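PDB 1RP3: RNA polymerase sigma factor SIGMA-28 (FliA) from Aquifex aeolicus, which probably acts as the flagellar sigma factor that directs RNA polymerase to promoters, and is seen here in an inactive conformation in complex with the anti-sigma factor FlgM. Local coordinates for residues Y81-V94 and K138-R152. Residues are numbered along the deposited sequence; the frame is centred on the assembly and turned at random.
Sequences YDYLRSLDFGSRQV and KINFSYILSLEEVFR
Glu148 OE1 takes both terminal nitrogens of Arg85: NH2 at 2.6 Å, with OE1 in the guanidinium plane and met nearly along its C-O axis, and NH1 in a weak, bent bond. The same NH2 also donates to Leu145 O, which it meets from above the carbonyl plane while Glu149 N takes that oxygen within the helix. Leu145 CD2 and Glu149 CG cover opposite faces of this guanidinium, which probably limits its rotation. Glu148 OE2 is gripped side-on by Arg152 NE (3.0 Å) and NH2, and Arg152 NH1 reaches on to Asp82 OD1 at 2.6 Å. One carboxylate thus lies between two arginines, which probably favours its charged form. With CG anti to the backbone N (chi1 -169°), Glu148 sets CG over the centre of the Tyr81 ring, 3.8 Å from the centroid, and the bend at chi2 lays the carboxylate within 8° of the ring plane, stacked on it. Replacing Glu148 by an alanine takes away the anion between Arg85 and Arg152 and is likely to leave their like charges facing each other and to take the CH-pi contact from the Tyr81 face. Further along, the edge of Phe141 points at the face of Phe89 (planes 60° apart), and Leu84 CD1 touches Phe141 CZ at 3.5 Å. Lys138 NZ pairs with Asp88 OD2 from above the carboxylate plane, at 2.9 Å. Helix 129-158, in sigma region 3, thereby packs against the end of helix 66-85, in region 2, and the turn leading into helix 92-112; helices 7-33 and 217-236 flank the contact, and Phe86 of the FlgM chain packs on Tyr81.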
loop_
_atom_site.group_PDB
_atom_site.type_symbol
_atom_site.label_atom_id
_atom_site.label_comp_id
_atom_site.label_asym_id
_atom_site.label_seq_id
_atom_site.Cartn_x
_atom_site.Cartn_y
_atom_site.Cartn_z
ATOM N N TYR A 81 8.268 -1.244 -1.015
ATOM C CA TYR A 81 8.010 -1.617 -2.406
ATOM C C TYR A 81 9.283 -2.165 -3.052
ATOM O O TYR A 81 9.214 -3.033 -3.930
ATOM C CB TYR A 81 7.434 -0.438 -3.201
ATOM C CG TYR A 81 5.971 -0.193 -2.906
ATOM C CD1 TYR A 81 4.996 -1.085 -3.348
ATOM C CD2 TYR A 81 5.568 0.899 -2.153
ATOM C CE1 TYR A 81 3.655 -0.896 -3.046
ATOM C CE2 TYR A 81 4.237 1.099 -1.842
ATOM C CZ TYR A 81 3.284 0.198 -2.295
ATOM O OH TYR A 81 1.957 0.409 -2.018
ATOM N N ASP A 82 10.441 -1.688 -2.594
ATOM C CA ASP A 82 11.722 -2.175 -3.106
ATOM C C ASP A 82 11.822 -3.660 -2.825
ATOM O O ASP A 82 12.297 -4.430 -3.666
ATOM C CB ASP A 82 12.917 -1.499 -2.417
ATOM C CG ASP A 82 13.294 -0.158 -3.045
ATOM O OD1 ASP A 82 12.871 0.122 -4.189
ATOM O OD2 ASP A 82 14.018 0.623 -2.377
ATOM N N TYR A 83 11.412 -4.049 -1.619
ATOM C CA TYR A 83 11.463 -5.441 -1.225
ATOM C C TYR A 83 10.374 -6.263 -1.924
ATOM O O TYR A 83 10.642 -7.361 -2.405
ATOM C CB TYR A 83 11.356 -5.584 0.298
ATOM C CG TYR A 83 10.869 -6.944 0.750
ATOM C CD1 TYR A 83 11.677 -8.072 0.622
ATOM C CD2 TYR A 83 9.595 -7.105 1.291
ATOM C CE1 TYR A 83 11.235 -9.327 1.023
ATOM C CE2 TYR A 83 9.146 -8.352 1.691
ATOM C CZ TYR A 83 9.969 -9.462 1.554
ATOM O OH TYR A 83 9.514 -10.711 1.931
ATOM N N LEU A 84 9.156 -5.739 -1.972
ATOM C CA LEU A 84 8.072 -6.469 -2.611
ATOM C C LEU A 84 8.329 -6.683 -4.100
ATOM O O LEU A 84 7.976 -7.719 -4.653
ATOM C CB LEU A 84 6.738 -5.761 -2.377
ATOM C CG LEU A 84 6.249 -5.786 -0.928
ATOM C CD1 LEU A 84 5.117 -4.793 -0.739
ATOM C CD2 LEU A 84 5.818 -7.196 -0.562
ATOM N N ARG A 85 8.991 -5.721 -4.732
ATOM C CA ARG A 85 9.304 -5.813 -6.151
ATOM C C ARG A 85 10.407 -6.839 -6.428
ATOM O O ARG A 85 10.523 -7.350 -7.539
ATOM C CB ARG A 85 9.702 -4.440 -6.689
ATOM C CG ARG A 85 9.977 -4.394 -8.180
ATOM C CD ARG A 85 10.098 -2.962 -8.668
ATOM N NE ARG A 85 8.801 -2.300 -8.766
ATOM C CZ ARG A 85 8.424 -1.262 -8.016
ATOM N NH1 ARG A 85 9.247 -0.767 -7.097
ATOM N NH2 ARG A 85 7.235 -0.696 -8.204
ATOM N N SER A 86 11.197 -7.173 -5.413
ATOM C CA SER A 86 12.268 -8.149 -5.599
ATOM C C SER A 86 11.684 -9.552 -5.571
ATOM O O SER A 86 12.393 -10.532 -5.810
ATOM C CB SER A 86 13.361 -7.995 -4.533
ATOM O OG SER A 86 12.945 -8.506 -3.282
ATOM N N LEU A 87 10.390 -9.632 -5.260
ATOM C CA LEU A 87 9.670 -10.902 -5.204
ATOM C C LEU A 87 9.152 -11.326 -6.574
ATOM O O LEU A 87 9.448 -10.686 -7.586
ATOM C CB LEU A 87 8.529 -10.837 -4.185
ATOM C CG LEU A 87 8.821 -11.162 -2.714
ATOM C CD1 LEU A 87 10.259 -10.895 -2.356
ATOM C CD2 LEU A 87 7.893 -10.352 -1.847
ATOM N N ASP A 88 8.356 -12.387 -6.599
ATOM C CA ASP A 88 7.838 -12.943 -7.847
ATOM C C ASP A 88 6.495 -12.411 -8.319
ATOM O O ASP A 88 5.773 -13.113 -9.020
ATOM C CB ASP A 88 7.736 -14.460 -7.707
ATOM C CG ASP A 88 6.633 -14.884 -6.740
ATOM O OD1 ASP A 88 6.379 -14.167 -5.747
ATOM O OD2 ASP A 88 5.996 -15.933 -6.983
ATOM N N PHE A 89 6.160 -11.177 -7.969
ATOM C CA PHE A 89 4.870 -10.626 -8.369
ATOM C C PHE A 89 4.658 -10.428 -9.856
ATOM O O PHE A 89 3.576 -10.713 -10.366
ATOM C CB PHE A 89 4.559 -9.337 -7.620
ATOM C CG PHE A 89 4.185 -9.557 -6.190
ATOM C CD1 PHE A 89 2.972 -10.144 -5.861
ATOM C CD2 PHE A 89 5.055 -9.201 -5.170
ATOM C CE1 PHE A 89 2.629 -10.367 -4.535
ATOM C CE2 PHE A 89 4.719 -9.419 -3.844
ATOM C CZ PHE A 89 3.506 -10.007 -3.524
ATOM N N GLY A 90 5.677 -9.949 -10.557
ATOM C CA GLY A 90 5.522 -9.744 -11.986
ATOM C C GLY A 90 5.916 -10.936 -12.849
ATOM O O GLY A 90 6.035 -10.798 -14.067
ATOM N N SER A 91 6.087 -12.104 -12.224
ATOM C CA SER A 91 6.489 -13.317 -12.927
ATOM C C SER A 91 5.499 -13.775 -14.000
ATOM O O SER A 91 4.321 -13.411 -13.978
ATOM C CB SER A 91 6.751 -14.452 -11.935
ATOM O OG SER A 91 5.542 -15.038 -11.471
ATOM N N ARG A 92 6.001 -14.570 -14.943
ATOM C CA ARG A 92 5.190 -15.096 -16.039
ATOM C C ARG A 92 4.098 -16.051 -15.546
ATOM O O ARG A 92 2.979 -16.026 -16.062
ATOM C CB ARG A 92 6.082 -15.784 -17.087
ATOM N N GLN A 93 4.418 -16.870 -14.545
ATOM C CA GLN A 93 3.449 -17.809 -13.981
ATOM C C GLN A 93 2.203 -17.073 -13.441
ATOM O O GLN A 93 1.072 -17.546 -13.591
ATOM C CB GLN A 93 4.102 -18.643 -12.876
ATOM N N VAL A 94 2.419 -15.910 -12.830
ATOM C CA VAL A 94 1.323 -15.116 -12.288
ATOM C C VAL A 94 0.462 -14.556 -13.416
ATOM O O VAL A 94 -0.768 -14.592 -13.348
ATOM C CB VAL A 94 1.856 -13.952 -11.391
ATOM C CG1 VAL A 94 0.737 -12.985 -11.018
ATOM C CG2 VAL A 94 2.474 -14.513 -10.133
ATOM N N LYS A 138 -1.959 -11.704 -5.684
ATOM C CA LYS A 138 -0.667 -11.554 -6.352
ATOM C C LYS A 138 -0.857 -10.823 -7.671
ATOM O O LYS A 138 -0.095 -9.915 -8.001
ATOM C CB LYS A 138 -0.008 -12.911 -6.617
ATOM C CG LYS A 138 0.474 -13.620 -5.365
ATOM C CD LYS A 138 1.155 -14.934 -5.692
ATOM C CE LYS A 138 2.457 -14.737 -6.457
ATOM N NZ LYS A 138 3.086 -16.052 -6.796
ATOM N N ILE A 139 -1.909 -11.193 -8.398
ATOM C CA ILE A 139 -2.217 -10.581 -9.681
ATOM C C ILE A 139 -2.440 -9.088 -9.489
ATOM O O ILE A 139 -1.776 -8.258 -10.121
ATOM C CB ILE A 139 -3.468 -11.225 -10.331
ATOM C CG1 ILE A 139 -3.126 -12.624 -10.848
ATOM C CG2 ILE A 139 -3.998 -10.341 -11.460
ATOM C CD1 ILE A 139 -4.349 -13.455 -11.205
ATOM N N ASN A 140 -3.356 -8.762 -8.587
ATOM C CA ASN A 140 -3.675 -7.382 -8.265
ATOM C C ASN A 140 -2.483 -6.610 -7.727
ATOM O O ASN A 140 -2.344 -5.407 -7.989
ATOM C CB ASN A 140 -4.833 -7.322 -7.273
ATOM C CG ASN A 140 -6.167 -7.444 -7.953
ATOM O OD1 ASN A 140 -6.914 -8.395 -7.729
ATOM N ND2 ASN A 140 -6.462 -6.489 -8.831
ATOM N N PHE A 141 -1.603 -7.288 -6.991
ATOM C CA PHE A 141 -0.459 -6.564 -6.471
ATOM C C PHE A 141 0.543 -6.204 -7.572
ATOM O O PHE A 141 1.193 -5.155 -7.506
ATOM C CB PHE A 141 0.203 -7.251 -5.278
ATOM C CG PHE A 141 0.983 -6.294 -4.430
ATOM C CD1 PHE A 141 0.324 -5.313 -3.698
ATOM C CD2 PHE A 141 2.374 -6.302 -4.436
ATOM C CE1 PHE A 141 1.035 -4.355 -2.997
ATOM C CE2 PHE A 141 3.096 -5.336 -3.732
ATOM C CZ PHE A 141 2.426 -4.366 -3.014
ATOM N N SER A 142 0.610 -7.037 -8.608
ATOM C CA SER A 142 1.489 -6.782 -9.742
ATOM C C SER A 142 1.110 -5.458 -10.387
ATOM O O SER A 142 1.980 -4.705 -10.809
ATOM C CB SER A 142 1.352 -7.885 -10.794
ATOM O OG SER A 142 1.727 -9.141 -10.267
ATOM N N TYR A 143 -0.189 -5.184 -10.470
ATOM C CA TYR A 143 -0.658 -3.936 -11.054
ATOM C C TYR A 143 -0.417 -2.772 -10.109
ATOM O O TYR A 143 -0.284 -1.627 -10.538
ATOM C CB TYR A 143 -2.126 -4.034 -11.450
ATOM C CG TYR A 143 -2.353 -4.965 -12.626
ATOM C CD1 TYR A 143 -1.940 -4.611 -13.918
ATOM C CD2 TYR A 143 -2.943 -6.219 -12.445
ATOM C CE1 TYR A 143 -2.112 -5.483 -14.997
ATOM C CE2 TYR A 143 -3.117 -7.098 -13.516
ATOM C CZ TYR A 143 -2.700 -6.726 -14.788
ATOM O OH TYR A 143 -2.880 -7.591 -15.847
ATOM N N ILE A 144 -0.355 -3.063 -8.816
ATOM C CA ILE A 144 -0.080 -2.025 -7.835
ATOM C C ILE A 144 1.383 -1.641 -7.979
ATOM O O ILE A 144 1.721 -0.464 -7.994
ATOM C CB ILE A 144 -0.390 -2.509 -6.403
ATOM C CG1 ILE A 144 -1.890 -2.402 -6.170
ATOM C CG2 ILE A 144 0.374 -1.689 -5.349
ATOM C CD1 ILE A 144 -2.361 -3.115 -4.945
ATOM N N LEU A 145 2.239 -2.644 -8.132
ATOM C CA LEU A 145 3.670 -2.416 -8.293
ATOM C C LEU A 145 3.955 -1.572 -9.525
ATOM O O LEU A 145 4.670 -0.566 -9.457
ATOM C CB LEU A 145 4.413 -3.742 -8.398
ATOM C CG LEU A 145 4.640 -4.462 -7.074
ATOM C CD1 LEU A 145 5.182 -5.833 -7.331
ATOM C CD2 LEU A 145 5.595 -3.656 -6.183
ATOM N N SER A 146 3.405 -1.999 -10.657
ATOM C CA SER A 146 3.582 -1.270 -11.908
ATOM C C SER A 146 3.127 0.181 -11.775
ATOM O O SER A 146 3.793 1.086 -12.255
ATOM C CB SER A 146 2.825 -1.960 -13.044
ATOM O OG SER A 146 3.430 -3.200 -13.334
ATOM N N LEU A 147 1.999 0.401 -11.113
ATOM C CA LEU A 147 1.521 1.759 -10.934
ATOM C C LEU A 147 2.427 2.538 -9.977
ATOM O O LEU A 147 2.584 3.744 -10.121
ATOM C CB LEU A 147 0.083 1.768 -10.432
ATOM C CG LEU A 147 -0.537 3.158 -10.328
ATOM C CD1 LEU A 147 -0.336 3.913 -11.648
ATOM C CD2 LEU A 147 -2.021 3.042 -9.982
ATOM N N GLU A 148 3.030 1.840 -9.016
ATOM C CA GLU A 148 3.928 2.462 -8.045
ATOM C C GLU A 148 5.178 2.986 -8.761
ATOM O O GLU A 148 5.688 4.047 -8.418
ATOM C CB GLU A 148 4.319 1.460 -6.942
ATOM C CG GLU A 148 5.038 2.082 -5.729
ATOM C CD GLU A 148 6.556 2.170 -5.889
ATOM O OE1 GLU A 148 7.144 1.369 -6.645
ATOM O OE2 GLU A 148 7.174 3.028 -5.232
ATOM N N GLU A 149 5.656 2.238 -9.757
ATOM C CA GLU A 149 6.825 2.638 -10.537
ATOM C C GLU A 149 6.609 4.020 -11.145
ATOM O O GLU A 149 7.530 4.832 -11.191
ATOM C CB GLU A 149 7.097 1.637 -11.656
ATOM C CG GLU A 149 7.986 0.478 -11.257
ATOM C CD GLU A 149 8.212 -0.503 -12.393
ATOM O OE1 GLU A 149 7.917 -0.147 -13.556
ATOM O OE2 GLU A 149 8.681 -1.631 -12.122
ATOM N N VAL A 150 5.382 4.276 -11.592
ATOM C CA VAL A 150 5.027 5.551 -12.190
ATOM C C VAL A 150 5.057 6.653 -11.141
ATOM O O VAL A 150 5.728 7.679 -11.313
ATOM C CB VAL A 150 3.640 5.481 -12.866
ATOM C CG1 VAL A 150 3.234 6.849 -13.407
ATOM C CG2 VAL A 150 3.659 4.435 -13.986
ATOM N N PHE A 151 4.362 6.420 -10.034
ATOM C CA PHE A 151 4.332 7.383 -8.944
ATOM C C PHE A 151 5.710 7.654 -8.365
ATOM O O PHE A 151 5.958 8.740 -7.852
ATOM C CB PHE A 151 3.390 6.920 -7.839
ATOM C CG PHE A 151 1.970 7.276 -8.076
ATOM C CD1 PHE A 151 1.479 8.509 -7.669
ATOM C CD2 PHE A 151 1.121 6.395 -8.725
ATOM C CE1 PHE A 151 0.156 8.848 -7.890
ATOM C CE2 PHE A 151 -0.201 6.725 -8.950
ATOM C CZ PHE A 151 -0.685 7.957 -8.538
ATOM N N ARG A 152 6.587 6.651 -8.398
ATOM C CA ARG A 152 7.946 6.826 -7.885
ATOM C C ARG A 152 8.752 7.727 -8.823
ATOM O O ARG A 152 9.604 8.498 -8.376
ATOM C CB ARG A 152 8.670 5.492 -7.701
ATOM C CG ARG A 152 9.981 5.670 -6.958
ATOM C CD ARG A 152 10.742 4.380 -6.770
ATOM N NE ARG A 152 10.012 3.427 -5.945
ATOM C CZ ARG A 152 10.582 2.504 -5.181
ATOM N NH1 ARG A 152 11.904 2.405 -5.109
ATOM N NH2 ARG A 152 9.815 1.627 -4.551
#